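Local coordinates for protein beta 1-3 glucanase (Clostridium beijerinckii NCIMB 8052, PDB 5H4E) that probably hydrolyses beta-1,3-glucans, as expected of a glucanase domain of glycoside hydrolase family GH64, at residues A[305-313]-A[323-331]; A[338-347]-A[352-360]. All blocks are in the same frame, centred on the assembly; numbering follows the deposited sequence.

In the fold
Along the chain, helix 294-309 comes first. Contact 1 closes the loop that follows it: residues 323-331 fold back onto the C-terminal end of this helix, just before helix 332-339 begins. Contact 2 opens where that second helix ends. Its segments, 338-347 and 352-360, are joined by a short connection, and the second leads into strand 361-363, which pairs with strand 147-151. The two contacts therefore follow in series and neither encloses the other. The centres of contact 1 and contact 2 are about 15 Å apart, yet the two touch. Arg309 of contact 1 forms a salt bridge with Asp352 of contact 2, and the rings of Phe324 and Phe357 meet edge-to-face.

Contact 1 of 2, residues A[305-313]-A[323-331]; sequences AAFNRHVML and YFYKDAPAN
Arg309 lies alongside Phe324, pointing the same way. CB sits 3.9 Å from Phe324 CG. CG turns to the other aromatic residue and packs near the phenol end of Tyr325. CD rests over the centre of the Phe324 ring, 3.6 Å from the centroid, a CH-pi contact. The chain is extended from CG to NE, which lays the guanidinium parallel to the ring (planes 3° apart), offset over its CE2 edge. Ala305 CB lies against the opposite guanidinium face. NE binds a water that is also hydrogen-bonded to Tyr325 OH. At the tip, NH2 forms a salt bridge with Asp352 and probably a hydrogen bond to Val354 O.

The helix end is held by backbone bonds. Tyr325 N donates to Arg309 O at 2.8 Å, nearly straight at 174°. Asn331 N donates to Asn308 O, also at 2.8 Å. Beside this bond the two asparagine side chains point the same way, and Asn331 ND2 donates to Asn308 OD1 at 3.0 Å. Asn308 ND2 in turn donates to Val282 O of helix 279-284. Asn331 is also the N-cap of the next helix, with OD1 accepting from Ala334 N.

His310 follows the helix with positive phi, in a Schellman motif. Its CG is anti to the backbone N (chi1 -164°), which turns the ring toward the loop. ND1 donates in the ring plane to Pro329 O at 2.8 Å, meeting it from above the carbonyl plane, while Asp327 O lies over one ring face.

The contact thus joins the C-terminal end of helix 294-309 to the N-terminal start of helix 332-339. Helix 279-284 packs on Asn308 and Asn331, and helix 227-236 meets Phe307 and Pro329.

Contact 2 of 2, residues A[338-347]-A[352-360]; sequences HDHSYENKSY and DDVFDFSST
His338 and Asp352 are joined by a hydrogen bond. His338 NE2 donates to Asp352 OD2 at a short 2.5 Å. The carboxylate lies at the ring edge, and OD2 is met from above the carboxylate plane. On the other nitrogen, ND1 donates to Asn344 O at 2.8 Å. These two bonds fix the rotation of the imidazole, and Ser346 CB lies over one of its faces. Asp352 OD2 also accepts from Gly348 N.

Two further hydrogen bonds reach backbone carbonyls. Ser346 N donates to Phe357 O at 2.9 Å, on a lone pair. Lys345 NZ meets Asp356 O at 2.8 Å, almost in line with the carbonyl bond. The lysine chain bends at chi2 (-83°) and passes Ser358 O on its way.

CH contacts complete the join. Ser358 CB sits over the centre of the Tyr347 ring, 3.6 Å from the centroid. Ser358 CA approaches Ser346 O at 3.3 Å.

The contact ties the end of helix 332-339 to the chain leading into strand 361-363, with Ser359 and Thr360 against strand 147-151. Arg309 and the N-H donors would be expected to favour an ionised Asp352, although Ser346 O, 3.1 Å from Asp352 OD2, works the other way. With both ring nitrogens facing acceptors, His338 may well be protonated.

Contact 1 of 2, residues A[305-313]-A[323-331]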
# COMPACT_ATOMS: atom_id res chain seq x y z
N ALA A 305 11.62 8.27 0.34
CA ALA A 305 11.59 7.76 -1.03
C ALA A 305 12.99 7.79 -1.63
O ALA A 305 13.38 6.88 -2.35
CB ALA A 305 10.62 8.57 -1.88
N ALA A 306 13.76 8.84 -1.32
CA ALA A 306 15.10 8.95 -1.92
C ALA A 306 16.06 7.89 -1.37
O ALA A 306 16.93 7.37 -2.08
CB ALA A 306 15.67 10.36 -1.71
N PHE A 307 15.88 7.55 -0.09
CA PHE A 307 16.64 6.43 0.47
C PHE A 307 16.28 5.14 -0.23
O PHE A 307 17.17 4.44 -0.70
CB PHE A 307 16.41 6.31 1.97
CG PHE A 307 17.37 7.12 2.79
CD1 PHE A 307 18.72 6.82 2.78
CD2 PHE A 307 16.93 8.19 3.56
CE1 PHE A 307 19.63 7.56 3.54
CE2 PHE A 307 17.84 8.95 4.30
CZ PHE A 307 19.18 8.62 4.30
N ASN A 308 14.99 4.82 -0.34
CA ASN A 308 14.59 3.60 -1.03
C ASN A 308 15.09 3.52 -2.48
O ASN A 308 15.43 2.43 -2.97
CB ASN A 308 13.07 3.45 -1.04
CG ASN A 308 12.55 2.96 0.29
OD1 ASN A 308 12.58 1.76 0.57
ND2 ASN A 308 12.11 3.88 1.13
N ARG A 309 15.13 4.67 -3.14
CA ARG A 309 15.52 4.75 -4.55
C ARG A 309 17.03 4.94 -4.73
O ARG A 309 17.52 4.96 -5.87
CB ARG A 309 14.76 5.89 -5.23
CG ARG A 309 13.25 5.64 -5.36
CD ARG A 309 12.47 6.92 -5.67
NE ARG A 309 11.04 6.66 -5.84
CZ ARG A 309 10.10 7.60 -5.88
NH1 ARG A 309 10.42 8.88 -5.73
NH2 ARG A 309 8.82 7.25 -6.04
N HIS A 310 17.75 5.04 -3.61
CA HIS A 310 19.20 5.32 -3.56
C HIS A 310 19.57 6.54 -4.42
O HIS A 310 20.38 6.45 -5.33
CB HIS A 310 20.01 4.08 -4.01
CG HIS A 310 21.47 4.15 -3.63
ND1 HIS A 310 22.04 3.29 -2.71
CD2 HIS A 310 22.48 4.94 -4.08
CE1 HIS A 310 23.33 3.56 -2.60
NE2 HIS A 310 23.62 4.55 -3.42
N VAL A 311 18.98 7.69 -4.10
CA VAL A 311 19.32 8.94 -4.79
C VAL A 311 19.45 10.10 -3.80
O VAL A 311 19.35 11.27 -4.20
CB VAL A 311 18.27 9.31 -5.87
CG1 VAL A 311 18.44 8.44 -7.12
CG2 VAL A 311 16.84 9.22 -5.32
N MET A 312 19.68 9.79 -2.52
CA MET A 312 19.80 10.82 -1.49
C MET A 312 20.92 11.82 -1.82
O MET A 312 20.86 12.99 -1.43
CB MET A 312 20.03 10.18 -0.12
CG MET A 312 18.72 9.89 0.65
SD MET A 312 17.77 11.39 0.97
CE MET A 312 18.70 12.14 2.32
N LEU A 313 21.93 11.37 -2.56
CA LEU A 313 23.04 12.27 -2.93
C LEU A 313 22.83 12.96 -4.27
O LEU A 313 23.73 13.65 -4.76
CB LEU A 313 24.35 11.48 -2.95
CG LEU A 313 24.70 10.85 -1.60
CD1 LEU A 313 25.90 9.93 -1.69
CD2 LEU A 313 24.93 11.93 -0.54
N TYR A 323 17.40 7.49 -12.76
CA TYR A 323 18.48 7.53 -11.78
C TYR A 323 18.21 6.66 -10.55
O TYR A 323 19.09 6.53 -9.69
CB TYR A 323 18.73 8.98 -11.35
CG TYR A 323 19.33 9.82 -12.46
CD1 TYR A 323 18.53 10.37 -13.45
CD2 TYR A 323 20.70 10.03 -12.53
CE1 TYR A 323 19.08 11.14 -14.47
CE2 TYR A 323 21.25 10.78 -13.54
CZ TYR A 323 20.44 11.33 -14.51
OH TYR A 323 20.99 12.08 -15.52
N PHE A 324 17.03 6.05 -10.48
CA PHE A 324 16.63 5.29 -9.29
C PHE A 324 17.24 3.88 -9.32
O PHE A 324 17.40 3.29 -10.39
CB PHE A 324 15.10 5.14 -9.16
CG PHE A 324 14.31 6.43 -9.09
CD1 PHE A 324 14.91 7.66 -8.84
CD2 PHE A 324 12.93 6.39 -9.25
CE1 PHE A 324 14.14 8.82 -8.79
CE2 PHE A 324 12.16 7.55 -9.19
CZ PHE A 324 12.77 8.76 -8.96
N TYR A 325 17.52 3.34 -8.13
CA TYR A 325 17.91 1.94 -7.95
C TYR A 325 19.19 1.56 -8.69
O TYR A 325 19.35 0.40 -9.08
CB TYR A 325 16.78 1.02 -8.38
CG TYR A 325 15.44 1.36 -7.78
CD1 TYR A 325 15.17 1.10 -6.44
CD2 TYR A 325 14.43 1.92 -8.55
CE1 TYR A 325 13.93 1.40 -5.89
CE2 TYR A 325 13.18 2.23 -8.01
CZ TYR A 325 12.95 1.96 -6.68
OH TYR A 325 11.71 2.26 -6.15
N LYS A 326 20.09 2.52 -8.86
CA LYS A 326 21.30 2.30 -9.66
C LYS A 326 22.44 1.66 -8.87
O LYS A 326 23.40 1.15 -9.44
CB LYS A 326 21.77 3.61 -10.27
CG LYS A 326 20.96 4.07 -11.48
CD LYS A 326 21.34 3.26 -12.71
CE LYS A 326 20.56 3.67 -13.96
NZ LYS A 326 19.08 3.53 -13.81
N ASP A 327 22.34 1.70 -7.55
CA ASP A 327 23.31 0.97 -6.74
C ASP A 327 22.71 0.55 -5.41
O ASP A 327 21.73 1.14 -4.95
CB ASP A 327 24.57 1.81 -6.50
CG ASP A 327 25.76 0.96 -6.01
OD1 ASP A 327 25.65 -0.29 -6.05
OD2 ASP A 327 26.79 1.55 -5.60
N ALA A 328 23.29 -0.48 -4.82
CA ALA A 328 22.87 -1.00 -3.53
C ALA A 328 23.47 -0.16 -2.40
O ALA A 328 24.57 0.38 -2.53
CB ALA A 328 23.30 -2.46 -3.39
N PRO A 329 22.75 -0.04 -1.27
CA PRO A 329 21.43 -0.62 -1.01
C PRO A 329 20.31 0.18 -1.65
O PRO A 329 20.32 1.40 -1.65
CB PRO A 329 21.33 -0.55 0.51
CG PRO A 329 22.07 0.69 0.86
CD PRO A 329 23.25 0.72 -0.11
N ALA A 330 19.31 -0.53 -2.17
CA ALA A 330 18.11 0.12 -2.67
C ALA A 330 16.95 -0.84 -2.48
O ALA A 330 17.16 -2.01 -2.17
CB ALA A 330 18.27 0.49 -4.14
N ASN A 331 15.73 -0.35 -2.66
CA ASN A 331 14.57 -1.23 -2.48
C ASN A 331 14.32 -2.02 -3.76
O ASN A 331 13.46 -1.67 -4.57
CB ASN A 331 13.34 -0.43 -2.06
CG ASN A 331 12.26 -1.31 -1.49
OD1 ASN A 331 12.06 -2.42 -1.94
ND2 ASN A 331 11.55 -0.81 -0.47
O HOH W 1 10.24 4.14 -7.22
O HOH W 2 20.36 5.20 -7.73

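Contact 2 of 2, residues A[338-347]-A[352-360]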
# COMPACT_ATOMS: atom_id res chain seq x y z
N HIS A 338 7.88 -1.91 -10.24
CA HIS A 338 7.91 -0.84 -11.23
C HIS A 338 8.26 -1.41 -12.60
O HIS A 338 7.67 -1.02 -13.60
CB HIS A 338 8.90 0.26 -10.82
CG HIS A 338 8.41 1.10 -9.68
ND1 HIS A 338 7.54 2.15 -9.86
CD2 HIS A 338 8.65 1.02 -8.35
CE1 HIS A 338 7.26 2.69 -8.68
NE2 HIS A 338 7.92 2.02 -7.75
N ASP A 339 9.19 -2.37 -12.63
CA ASP A 339 9.64 -2.93 -13.90
C ASP A 339 8.59 -3.87 -14.48
O ASP A 339 8.72 -4.31 -15.63
CB ASP A 339 10.97 -3.67 -13.73
CG ASP A 339 12.16 -2.73 -13.63
OD1 ASP A 339 12.02 -1.53 -13.96
OD2 ASP A 339 13.24 -3.19 -13.22
N HIS A 340 7.56 -4.18 -13.70
CA HIS A 340 6.48 -5.05 -14.18
C HIS A 340 5.10 -4.47 -13.90
O HIS A 340 4.29 -5.06 -13.21
CB HIS A 340 6.63 -6.45 -13.56
CG HIS A 340 7.90 -7.12 -13.96
ND1 HIS A 340 9.11 -6.85 -13.34
CD2 HIS A 340 8.18 -7.98 -14.97
CE1 HIS A 340 10.06 -7.54 -13.93
NE2 HIS A 340 9.53 -8.24 -14.92
N SER A 341 4.85 -3.29 -14.45
CA SER A 341 3.58 -2.61 -14.26
C SER A 341 3.34 -1.67 -15.43
O SER A 341 4.28 -1.30 -16.13
CB SER A 341 3.57 -1.84 -12.94
OG SER A 341 4.59 -0.85 -12.94
N TYR A 342 2.09 -1.26 -15.63
CA TYR A 342 1.78 -0.30 -16.68
C TYR A 342 2.46 1.04 -16.40
O TYR A 342 2.30 1.60 -15.31
CB TYR A 342 0.27 -0.11 -16.81
CG TYR A 342 -0.45 -1.36 -17.27
CD1 TYR A 342 -0.35 -1.81 -18.58
CD2 TYR A 342 -1.25 -2.09 -16.38
CE1 TYR A 342 -1.02 -2.96 -19.00
CE2 TYR A 342 -1.93 -3.23 -16.80
CZ TYR A 342 -1.80 -3.66 -18.10
OH TYR A 342 -2.47 -4.81 -18.50
N GLU A 343 3.21 1.53 -17.39
CA GLU A 343 3.91 2.81 -17.30
C GLU A 343 4.84 2.89 -16.09
O GLU A 343 5.13 3.99 -15.60
CB GLU A 343 2.91 3.96 -17.24
CG GLU A 343 2.00 4.03 -18.43
CD GLU A 343 1.05 5.21 -18.37
OE1 GLU A 343 1.49 6.30 -17.98
OE2 GLU A 343 -0.14 5.03 -18.71
N ASN A 344 5.31 1.73 -15.65
CA ASN A 344 6.17 1.63 -14.47
C ASN A 344 5.61 2.28 -13.21
O ASN A 344 6.38 2.71 -12.34
CB ASN A 344 7.55 2.21 -14.79
CG ASN A 344 8.43 1.22 -15.54
OD1 ASN A 344 7.95 0.47 -16.40
ND2 ASN A 344 9.71 1.20 -15.20
N LYS A 345 4.28 2.33 -13.10
CA LYS A 345 3.60 2.91 -11.95
C LYS A 345 3.29 1.83 -10.92
O LYS A 345 2.56 0.88 -11.22
CB LYS A 345 2.30 3.59 -12.36
CG LYS A 345 2.44 4.66 -13.41
CD LYS A 345 2.85 5.98 -12.82
CE LYS A 345 2.65 7.09 -13.85
NZ LYS A 345 3.30 8.34 -13.42
N SER A 346 3.80 1.97 -9.71
CA SER A 346 3.59 0.94 -8.71
C SER A 346 3.76 1.49 -7.30
O SER A 346 4.64 2.35 -7.06
CB SER A 346 4.56 -0.23 -8.94
OG SER A 346 4.39 -1.26 -7.97
N TYR A 347 2.92 1.03 -6.37
CA TYR A 347 3.21 1.27 -4.96
C TYR A 347 4.15 0.18 -4.44
O TYR A 347 3.69 -0.81 -3.87
CB TYR A 347 1.93 1.31 -4.12
CG TYR A 347 1.51 2.70 -3.71
CD1 TYR A 347 2.32 3.46 -2.86
CD2 TYR A 347 0.28 3.23 -4.10
CE1 TYR A 347 1.94 4.74 -2.46
CE2 TYR A 347 -0.12 4.50 -3.69
CZ TYR A 347 0.72 5.25 -2.87
OH TYR A 347 0.34 6.52 -2.46
N ASP A 352 6.03 5.75 -2.44
CA ASP A 352 6.33 5.63 -3.86
C ASP A 352 5.57 6.67 -4.69
O ASP A 352 5.86 6.85 -5.87
CB ASP A 352 6.02 4.22 -4.36
CG ASP A 352 7.14 3.66 -5.25
OD1 ASP A 352 7.91 4.46 -5.83
OD2 ASP A 352 7.27 2.42 -5.34
N ASP A 353 4.59 7.35 -4.08
CA ASP A 353 3.85 8.38 -4.80
C ASP A 353 4.63 9.69 -4.85
O ASP A 353 4.21 10.66 -5.51
CB ASP A 353 2.45 8.58 -4.18
CG ASP A 353 2.49 8.96 -2.71
OD1 ASP A 353 3.38 8.47 -1.97
OD2 ASP A 353 1.63 9.76 -2.30
N VAL A 354 5.79 9.73 -4.20
CA VAL A 354 6.69 10.87 -4.35
C VAL A 354 7.07 11.00 -5.82
O VAL A 354 7.59 10.06 -6.41
CB VAL A 354 7.95 10.75 -3.48
CG1 VAL A 354 8.96 11.82 -3.86
CG2 VAL A 354 7.58 10.89 -2.01
N PHE A 355 6.75 12.18 -6.39
CA PHE A 355 6.94 12.48 -7.81
C PHE A 355 6.16 11.53 -8.71
O PHE A 355 6.54 11.27 -9.85
CB PHE A 355 8.43 12.48 -8.16
CG PHE A 355 9.16 13.73 -7.72
CD1 PHE A 355 10.23 13.67 -6.84
CD2 PHE A 355 8.75 14.98 -8.20
CE1 PHE A 355 10.89 14.83 -6.44
CE2 PHE A 355 9.41 16.14 -7.80
CZ PHE A 355 10.47 16.07 -6.92
N ASP A 356 5.05 11.02 -8.17
CA ASP A 356 3.98 10.35 -8.93
C ASP A 356 4.41 9.06 -9.63
O ASP A 356 4.02 8.82 -10.78
CB ASP A 356 3.39 11.31 -9.96
CG ASP A 356 3.01 12.64 -9.36
OD1 ASP A 356 2.32 12.65 -8.32
OD2 ASP A 356 3.41 13.68 -9.93
N PHE A 357 5.16 8.21 -8.94
CA PHE A 357 5.57 6.94 -9.52
C PHE A 357 4.71 5.77 -9.03
O PHE A 357 4.94 4.61 -9.40
CB PHE A 357 7.05 6.67 -9.22
CG PHE A 357 7.98 7.58 -9.99
CD1 PHE A 357 8.20 7.37 -11.35
CD2 PHE A 357 8.63 8.63 -9.36
CE1 PHE A 357 9.05 8.21 -12.07
CE2 PHE A 357 9.48 9.48 -10.07
CZ PHE A 357 9.69 9.26 -11.42
N SER A 358 3.71 6.08 -8.21
CA SER A 358 2.88 5.03 -7.63
C SER A 358 1.76 4.64 -8.58
O SER A 358 1.57 5.25 -9.63
CB SER A 358 2.29 5.48 -6.28
OG SER A 358 1.12 6.28 -6.48
N SER A 359 1.00 3.62 -8.18
CA SER A 359 -0.13 3.14 -8.97
C SER A 359 -1.40 3.95 -8.69
O SER A 359 -2.50 3.52 -9.04
CB SER A 359 -0.37 1.67 -8.64
OG SER A 359 -0.52 1.54 -7.23
N THR A 360 -1.25 5.11 -8.05
CA THR A 360 -2.44 5.88 -7.68
C THR A 360 -3.15 6.43 -8.90
O THR A 360 -2.55 7.12 -9.72
CB THR A 360 -2.10 7.07 -6.75
OG1 THR A 360 -1.67 6.57 -5.47
CG2 THR A 360 -3.37 7.93 -6.53